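Local atomic coordinates of VP5 (Halorubrum pleomorphic virus 6, PDB entry 6QGL), a protein that is the envelope protein of a haloarchaeal pleomorphic virus and probably drives fusion of the viral membrane with that of the host cell. Residues A83-I88 against I266-L271; S200-N205 against V210-S215. One frame throughout, in Å; residues are numbered along the deposited sequence.

Contact 1: residues A83-I88 against I266-L271; sequences AKIAAI and IEISDL
I85 and I88, one turn apart on helix 73-92, meet I266, I268 and L271 from the loop that leads from helix 229-257 into helix 274-283. The enclosed end of the contact is I88 against I266, both buried, with CG2 of I88 lying 3.8 Å from CG2 of I266. The same I88 methyl rests near the carbonyl oxygen of I266, which accepts a hydrogen bond from N92 ND2, at the end of the same helix. In the middle the I268 CG2 methyl lies against both arms of I85, 3.4 Å from I85 CG1 and 3.7 Å from I85 CG2. Because CG2 of I268 stands trans to its own backbone N (chi1 -67°), this branch, and not the longer CG1 arm, faces the helix. Farther out, I85 CD1 reaches L271 CD2 at 3.5 Å, and in both pairs the side chains run roughly perpendicular to each other. What brings I268 and L271 to the same isoleucine is a type I beta turn from I268 to L271, closed by the bond from L271 N to I268 O at 2.9 Å. The turn puts S269 and D270 at its exposed corner and returns L271 to the helix. W483 of helix 480-496 touches I85, I88 and I268, so a C-terminal helix covers part of this apolar patch, while W253 of helix 229-257 packs on I88. The contact opens toward solvent at I85 and L271, both partly exposed, and E267, S269 and D270 form the exposed polar outer edge of the loop.

Contact 2: residues S200-N205 against V210-S215; sequences SVVEYN and VTSTNS
This is a beta hairpin pairing, strand 201-204 running antiparallel to 209-213, at one edge of the four-stranded antiparallel sheet; within the chain 209-213 is the outermost strand, and 180-189 flanks 201-204 on its other side. V201 with T213 and E203 with T211 are hydrogen-bonded pairs, and V202 with S212 between them is a non-hydrogen-bonded one. T213 N donates to V201 O at 2.8 Å, while E203 N reaches T211 O at 2.9 Å. At the turn end the register slips in a classic beta bulge: V210 and T211 both face E203, whose carbonyl oxygen takes a 2.8 Å bond from V210 N and a weak one from T211 N. The bulge also lays V210 against the E203 side chain, with V210 CG1 3.8 Å from E203 OE2. With CG trans to the backbone N (chi1 -169°) and an extended chain beyond it, E203 carries its carboxylate along V210 to salt bridges with R187 on the adjacent strand 180-189 and K169 on 166-174, one strand farther across the sheet. On this same face V201 CG1 lies 3.6 Å from T213 OG1.

Beyond the paired strands serines take over. S200 OG donates to N214 O at 2.6 Å, approaching from above the carbonyl plane. S215 OG turns back to T213 O at 2.7 Å, an oxygen that also accepts from V201 N, so two donors grip it. S215 CB meanwhile packs against V202 CB, on the side opposite V201 and E203. The backbone thus fixes the pairing, hydroxyls tie down the end where the outer strand stops, and the two cations probably keep the buried E203 carboxylate ionised.

The two contacts share no secondary-structure element and lie far apart, their centres 48 Å from each other and their nearest atoms about 27 Å, although both hairpin strands fall in the sequence between the two segments of contact 1. Contact 1 is the more buried: it joins a helix to a loop distant in sequence almost wholly through apolar side chains. Contact 2, only partly buried, joins neighbours in sequence mainly through backbone bonds. The polar chemistry differs as well: E267 and D270 stay on the outer side of the loop and take no part in contact 1, whereas E203 in contact 2 is buried and paired with two basic side chains.

Contact 1: residues A83-I88 against I266-L271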
loop_
_atom_site.group_PDB
_atom_site.type_symbol
_atom_site.label_atom_id
_atom_site.label_comp_id
_atom_site.label_asym_id
_atom_site.label_seq_id
_atom_site.Cartn_x
_atom_site.Cartn_y
_atom_site.Cartn_z
ATOM N N ALA A 83 8.165 -22.098 10.598
ATOM C CA ALA A 83 9.319 -22.997 10.613
ATOM C C ALA A 83 9.514 -23.696 11.954
ATOM O O ALA A 83 9.862 -24.879 11.967
ATOM C CB ALA A 83 10.569 -22.247 10.240
ATOM N N LYS A 84 9.303 -22.972 13.077
ATOM C CA LYS A 84 9.445 -23.537 14.424
ATOM C C LYS A 84 8.433 -24.632 14.673
ATOM O O LYS A 84 8.805 -25.673 15.201
ATOM C CB LYS A 84 9.351 -22.466 15.508
ATOM C CG LYS A 84 10.676 -21.843 15.787
ATOM C CD LYS A 84 10.507 -20.646 16.691
ATOM C CE LYS A 84 11.809 -19.900 16.825
ATOM N NZ LYS A 84 11.727 -18.819 17.827
ATOM N N ILE A 85 7.171 -24.423 14.246
ATOM C CA ILE A 85 6.083 -25.409 14.349
ATOM C C ILE A 85 6.475 -26.691 13.597
ATOM O O ILE A 85 6.400 -27.775 14.175
ATOM C CB ILE A 85 4.723 -24.811 13.876
ATOM C CG1 ILE A 85 4.226 -23.751 14.880
ATOM C CG2 ILE A 85 3.659 -25.902 13.630
ATOM C CD1 ILE A 85 3.245 -22.777 14.348
ATOM N N ALA A 86 6.954 -26.554 12.344
ATOM C CA ALA A 86 7.413 -27.662 11.498
ATOM C C ALA A 86 8.573 -28.424 12.155
ATOM O O ALA A 86 8.601 -29.655 12.096
ATOM C CB ALA A 86 7.836 -27.136 10.135
ATOM N N ALA A 87 9.497 -27.687 12.812
ATOM C CA ALA A 87 10.656 -28.235 13.515
ATOM C C ALA A 87 10.250 -28.984 14.787
ATOM O O ALA A 87 10.783 -30.066 15.030
ATOM C CB ALA A 87 11.644 -27.124 13.849
ATOM N N ILE A 88 9.316 -28.413 15.595
ATOM C CA ILE A 88 8.820 -29.014 16.845
ATOM C C ILE A 88 8.192 -30.388 16.566
ATOM O O ILE A 88 8.476 -31.341 17.295
ATOM C CB ILE A 88 7.878 -28.056 17.645
ATOM C CG1 ILE A 88 8.661 -26.857 18.225
ATOM C CG2 ILE A 88 7.124 -28.792 18.772
ATOM C CD1 ILE A 88 7.803 -25.590 18.480
ATOM N N ILE A 266 6.413 -29.616 23.893
ATOM C CA ILE A 266 5.588 -28.638 23.177
ATOM C C ILE A 266 4.658 -29.401 22.220
ATOM O O ILE A 266 5.141 -30.187 21.408
ATOM C CB ILE A 266 6.442 -27.571 22.419
ATOM C CG1 ILE A 266 7.275 -26.687 23.370
ATOM C CG2 ILE A 266 5.568 -26.706 21.519
ATOM C CD1 ILE A 266 8.286 -25.808 22.634
ATOM N N GLU A 267 3.340 -29.163 22.313
ATOM C CA GLU A 267 2.336 -29.789 21.446
ATOM C C GLU A 267 1.589 -28.680 20.709
ATOM O O GLU A 267 0.760 -27.984 21.301
ATOM C CB GLU A 267 1.390 -30.700 22.252
ATOM C CG GLU A 267 2.066 -31.920 22.867
ATOM C CD GLU A 267 2.544 -33.005 21.917
ATOM O OE1 GLU A 267 1.918 -33.193 20.848
ATOM O OE2 GLU A 267 3.539 -33.685 22.256
ATOM N N ILE A 268 1.939 -28.484 19.426
ATOM C CA ILE A 268 1.437 -27.406 18.568
ATOM C C ILE A 268 0.702 -27.927 17.298
ATOM O O ILE A 268 0.224 -27.123 16.497
ATOM C CB ILE A 268 2.659 -26.468 18.260
ATOM C CG1 ILE A 268 3.186 -25.724 19.509
ATOM C CG2 ILE A 268 2.436 -25.500 17.138
ATOM C CD1 ILE A 268 2.173 -25.051 20.453
ATOM N N SER A 269 0.555 -29.260 17.155
ATOM C CA SER A 269 -0.107 -29.914 16.016
ATOM C C SER A 269 -1.453 -29.288 15.578
ATOM O O SER A 269 -1.741 -29.267 14.379
ATOM C CB SER A 269 -0.290 -31.402 16.294
ATOM O OG SER A 269 -0.778 -32.091 15.154
ATOM N N ASP A 270 -2.256 -28.773 16.539
ATOM C CA ASP A 270 -3.581 -28.187 16.286
ATOM C C ASP A 270 -3.641 -26.644 16.405
ATOM O O ASP A 270 -4.734 -26.068 16.352
ATOM C CB ASP A 270 -4.635 -28.848 17.202
ATOM C CG ASP A 270 -4.587 -30.368 17.236
ATOM O OD1 ASP A 270 -4.759 -30.994 16.164
ATOM O OD2 ASP A 270 -4.386 -30.930 18.334
ATOM N N LEU A 271 -2.472 -25.982 16.542
ATOM C CA LEU A 271 -2.345 -24.525 16.678
ATOM C C LEU A 271 -2.847 -23.757 15.450
ATOM O O LEU A 271 -2.536 -24.129 14.316
ATOM C CB LEU A 271 -0.875 -24.147 16.994
ATOM C CG LEU A 271 -0.482 -22.658 17.083
ATOM C CD1 LEU A 271 -1.004 -22.023 18.342
ATOM C CD2 LEU A 271 1.005 -22.466 17.032
#

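Contact 2: residues S200-N205 against V210-S215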
loop_
_atom_site.group_PDB
_atom_site.type_symbol
_atom_site.label_atom_id
_atom_site.label_comp_id
_atom_site.label_asym_id
_atom_site.label_seq_id
_atom_site.Cartn_x
_atom_site.Cartn_y
_atom_site.Cartn_z
ATOM N N SER A 200 20.710 6.695 -25.356
ATOM C CA SER A 200 20.113 6.521 -24.040
ATOM C C SER A 200 19.550 5.104 -23.919
ATOM O O SER A 200 18.663 4.716 -24.686
ATOM C CB SER A 200 19.025 7.567 -23.813
ATOM O OG SER A 200 18.456 7.475 -22.519
ATOM N N VAL A 201 20.104 4.324 -22.977
ATOM C CA VAL A 201 19.693 2.946 -22.707
ATOM C C VAL A 201 19.654 2.676 -21.195
ATOM O O VAL A 201 20.545 3.109 -20.462
ATOM C CB VAL A 201 20.521 1.888 -23.504
ATOM C CG1 VAL A 201 21.999 1.918 -23.127
ATOM C CG2 VAL A 201 19.954 0.476 -23.345
ATOM N N VAL A 202 18.587 2.004 -20.739
ATOM C CA VAL A 202 18.392 1.588 -19.354
ATOM C C VAL A 202 17.899 0.136 -19.340
ATOM O O VAL A 202 17.116 -0.258 -20.202
ATOM C CB VAL A 202 17.517 2.562 -18.508
ATOM C CG1 VAL A 202 16.023 2.409 -18.794
ATOM C CG2 VAL A 202 17.807 2.414 -17.015
ATOM N N GLU A 203 18.413 -0.665 -18.406
ATOM C CA GLU A 203 18.027 -2.062 -18.236
ATOM C C GLU A 203 18.088 -2.383 -16.759
ATOM O O GLU A 203 19.161 -2.278 -16.163
ATOM C CB GLU A 203 18.918 -3.006 -19.061
ATOM C CG GLU A 203 18.377 -4.427 -19.115
ATOM C CD GLU A 203 19.157 -5.429 -19.943
ATOM O OE1 GLU A 203 19.777 -5.030 -20.955
ATOM O OE2 GLU A 203 19.129 -6.628 -19.585
ATOM N N TYR A 204 16.932 -2.720 -16.156
ATOM C CA TYR A 204 16.835 -3.021 -14.727
ATOM C C TYR A 204 15.590 -3.839 -14.351
ATOM O O TYR A 204 14.720 -4.092 -15.189
ATOM C CB TYR A 204 16.924 -1.723 -13.885
ATOM C CG TYR A 204 15.732 -0.799 -14.002
ATOM C CD1 TYR A 204 15.576 0.039 -15.103
ATOM C CD2 TYR A 204 14.800 -0.699 -12.972
ATOM C CE1 TYR A 204 14.490 0.903 -15.206
ATOM C CE2 TYR A 204 13.714 0.166 -13.060
ATOM C CZ TYR A 204 13.562 0.963 -14.180
ATOM O OH TYR A 204 12.488 1.813 -14.256
ATOM N N ASN A 205 15.532 -4.253 -13.080
ATOM C CA ASN A 205 14.456 -5.012 -12.440
ATOM C C ASN A 205 14.560 -4.761 -10.918
ATOM O O ASN A 205 15.503 -4.071 -10.520
ATOM C CB ASN A 205 14.553 -6.515 -12.796
ATOM C CG ASN A 205 15.872 -7.192 -12.507
ATOM O OD1 ASN A 205 16.525 -6.961 -11.487
ATOM N ND2 ASN A 205 16.283 -8.078 -13.396
ATOM N N VAL A 210 21.198 -3.509 -14.728
ATOM C CA VAL A 210 22.100 -4.143 -15.693
ATOM C C VAL A 210 22.982 -3.080 -16.372
ATOM O O VAL A 210 24.204 -3.130 -16.228
ATOM C CB VAL A 210 21.344 -5.056 -16.705
ATOM C CG1 VAL A 210 22.308 -5.720 -17.688
ATOM C CG2 VAL A 210 20.507 -6.110 -15.982
ATOM N N THR A 211 22.371 -2.124 -17.096
ATOM C CA THR A 211 23.097 -1.043 -17.778
ATOM C C THR A 211 22.316 0.266 -17.700
ATOM O O THR A 211 21.110 0.272 -17.957
ATOM C CB THR A 211 23.379 -1.389 -19.260
ATOM O OG1 THR A 211 22.149 -1.680 -19.924
ATOM C CG2 THR A 211 24.365 -2.537 -19.443
ATOM N N SER A 212 23.000 1.371 -17.366
ATOM C CA SER A 212 22.396 2.706 -17.333
ATOM C C SER A 212 23.296 3.678 -18.086
ATOM O O SER A 212 24.416 3.947 -17.645
ATOM C CB SER A 212 22.159 3.178 -15.902
ATOM O OG SER A 212 21.608 4.487 -15.888
ATOM N N THR A 213 22.823 4.176 -19.236
ATOM C CA THR A 213 23.572 5.116 -20.076
ATOM C C THR A 213 22.674 6.298 -20.387
ATOM O O THR A 213 21.598 6.088 -20.943
ATOM C CB THR A 213 24.052 4.424 -21.362
ATOM O OG1 THR A 213 24.693 3.187 -21.036
ATOM C CG2 THR A 213 24.986 5.298 -22.194
ATOM N N ASN A 214 23.098 7.534 -20.032
ATOM C CA ASN A 214 22.311 8.757 -20.261
ATOM C C ASN A 214 20.843 8.442 -19.923
ATOM O O ASN A 214 19.937 8.716 -20.710
ATOM C CB ASN A 214 22.480 9.231 -21.722
ATOM C CG ASN A 214 21.860 10.572 -22.042
ATOM O OD1 ASN A 214 21.776 11.472 -21.200
ATOM N ND2 ASN A 214 21.406 10.729 -23.275
ATOM N N SER A 215 20.641 7.781 -18.770
ATOM C CA SER A 215 19.346 7.281 -18.331
ATOM C C SER A 215 19.062 7.445 -16.850
ATOM O O SER A 215 19.972 7.570 -16.033
ATOM C CB SER A 215 19.238 5.795 -18.660
ATOM O OG SER A 215 19.110 5.576 -20.053
#